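Local coordinates for hypothetical protein SP2199 (Streptococcus pneumoniae TIGR4, PDB 2IBO) that is of unknown function but probably binds thiamine or a related small molecule, at residues K2-L7 and E42-G47. Sequence-based numbering, arbitrary orientation.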
# COMPACT_ATOMS: atom_id res chain seq x y z
N LYS A 2 15.39 -3.52 15.19
CA LYS A 2 14.50 -4.47 14.52
C LYS A 2 13.58 -3.83 13.49
O LYS A 2 12.97 -2.78 13.75
CB LYS A 2 13.66 -5.24 15.54
CG LYS A 2 14.31 -6.53 16.02
CD LYS A 2 13.49 -7.21 17.10
CE LYS A 2 13.44 -6.36 18.38
NZ LYS A 2 12.66 -6.99 19.49
N ALA A 3 13.49 -4.47 12.32
CA ALA A 3 12.65 -3.97 11.25
C ALA A 3 12.24 -5.05 10.27
O ALA A 3 12.93 -6.06 10.11
CB ALA A 3 13.36 -2.87 10.51
N SER A 4 11.10 -4.86 9.62
CA SER A 4 10.62 -5.81 8.65
C SER A 4 10.21 -4.99 7.43
O SER A 4 9.63 -3.91 7.58
CB SER A 4 9.44 -6.61 9.19
OG SER A 4 9.23 -7.77 8.41
N ILE A 5 10.51 -5.50 6.25
CA ILE A 5 10.24 -4.84 4.98
C ILE A 5 9.53 -5.81 4.07
O ILE A 5 9.95 -6.96 3.93
CB ILE A 5 11.57 -4.41 4.32
CG1 ILE A 5 12.18 -3.25 5.10
CG2 ILE A 5 11.39 -4.07 2.85
CD1 ILE A 5 11.24 -2.08 5.21
N ALA A 6 8.44 -5.37 3.45
CA ALA A 6 7.70 -6.20 2.52
C ALA A 6 7.89 -5.51 1.18
O ALA A 6 7.66 -4.30 1.06
CB ALA A 6 6.24 -6.25 2.90
N LEU A 7 8.35 -6.24 0.17
CA LEU A 7 8.58 -5.61 -1.13
C LEU A 7 7.82 -6.26 -2.28
O LEU A 7 7.74 -7.50 -2.38
CB LEU A 7 10.09 -5.60 -1.46
CG LEU A 7 10.54 -5.02 -2.82
CD1 LEU A 7 10.27 -3.49 -2.87
CD2 LEU A 7 12.02 -5.32 -3.03
N GLU A 42 4.05 -9.94 -2.27
CA GLU A 42 5.23 -9.22 -1.83
C GLU A 42 6.28 -10.13 -1.20
O GLU A 42 5.95 -11.21 -0.70
CB GLU A 42 4.79 -8.16 -0.82
CG GLU A 42 4.11 -8.75 0.40
CD GLU A 42 3.37 -7.71 1.21
OE1 GLU A 42 2.93 -8.02 2.33
OE2 GLU A 42 3.20 -6.58 0.71
N THR A 43 7.54 -9.70 -1.21
CA THR A 43 8.59 -10.51 -0.61
C THR A 43 8.87 -9.87 0.73
O THR A 43 9.18 -8.67 0.78
CB THR A 43 9.88 -10.56 -1.49
OG1 THR A 43 9.61 -11.27 -2.72
CG2 THR A 43 10.99 -11.29 -0.77
N VAL A 44 8.77 -10.66 1.79
CA VAL A 44 8.97 -10.16 3.15
C VAL A 44 10.37 -10.42 3.68
O VAL A 44 10.81 -11.56 3.72
CB VAL A 44 7.94 -10.80 4.13
CG1 VAL A 44 8.21 -10.35 5.56
CG2 VAL A 44 6.53 -10.44 3.71
N LEU A 45 11.04 -9.35 4.10
CA LEU A 45 12.39 -9.44 4.65
C LEU A 45 12.38 -9.09 6.13
O LEU A 45 11.55 -8.30 6.58
CB LEU A 45 13.33 -8.48 3.89
CG LEU A 45 13.46 -8.71 2.38
CD1 LEU A 45 14.39 -7.68 1.77
CD2 LEU A 45 13.97 -10.10 2.11
N GLU A 46 13.30 -9.66 6.89
CA GLU A 46 13.36 -9.40 8.33
C GLU A 46 14.80 -9.23 8.79
O GLU A 46 15.66 -10.04 8.44
CB GLU A 46 12.71 -10.57 9.07
CG GLU A 46 12.29 -10.26 10.47
CD GLU A 46 11.94 -11.51 11.25
OE1 GLU A 46 11.24 -11.40 12.28
OE2 GLU A 46 12.37 -12.61 10.87
N GLY A 47 15.06 -8.20 9.59
CA GLY A 47 16.40 -7.93 10.10
C GLY A 47 16.57 -6.52 10.62
O GLY A 47 15.57 -5.85 10.93
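A3, I5 and L7 pair with G47, L45 and T43 in the centre of a four-stranded antiparallel sheet with the ferredoxin-like βαββαβ topology, strand order 2-3-1-4, where strand 2-11 runs beside strand 43-46. Each of the three hydrogen-bonded pairs is joined by two backbone bonds, among them L45 N to I5 O at 2.6 Å. Side chains then alternate between two faces. A3, I5, L45, L7 and T43 point toward helices 16-31 and 49-64, and the branched aliphatic side chains of I5, L7 and L45 fill the space against the helices, with the small A3 beside them: I5 meets L52 and M53, while L45 packs on L29. I5 and L45 touch each other mainly at their bases, CB to CB 4.5 Å, because the end of I5 leads away from strand 43-46. G47 sits where the chain turns a corner; its phi of 163° is easily reached by a residue without a side chain.

The other face, bearing S4, A6, V44 and E46, lies partly against a second subunit, whose F41 covers S4 and A6 and whose P40 meets V44. The small S4 and A6 leave room for that F41. The A6 methyl lies 4.3 Å from V44 CG2 and rests against the carboxylate of E42, CB to CD 3.6 Å. E42 reaches it because chi1 of 60° sets CG between the backbone N and the carbonyl carbon, and the chain beyond runs extended. K75 of its own chain and K75 of the second subunit offset its charge, though the E42 carboxylate of the second subunit also lies close. S4, buried, turns its hydroxyl back to the neighbouring strand: OG donates to L45 O at 3.0 Å, while I5 N approaches that same oxygen from the opposite face of the carbonyl plane.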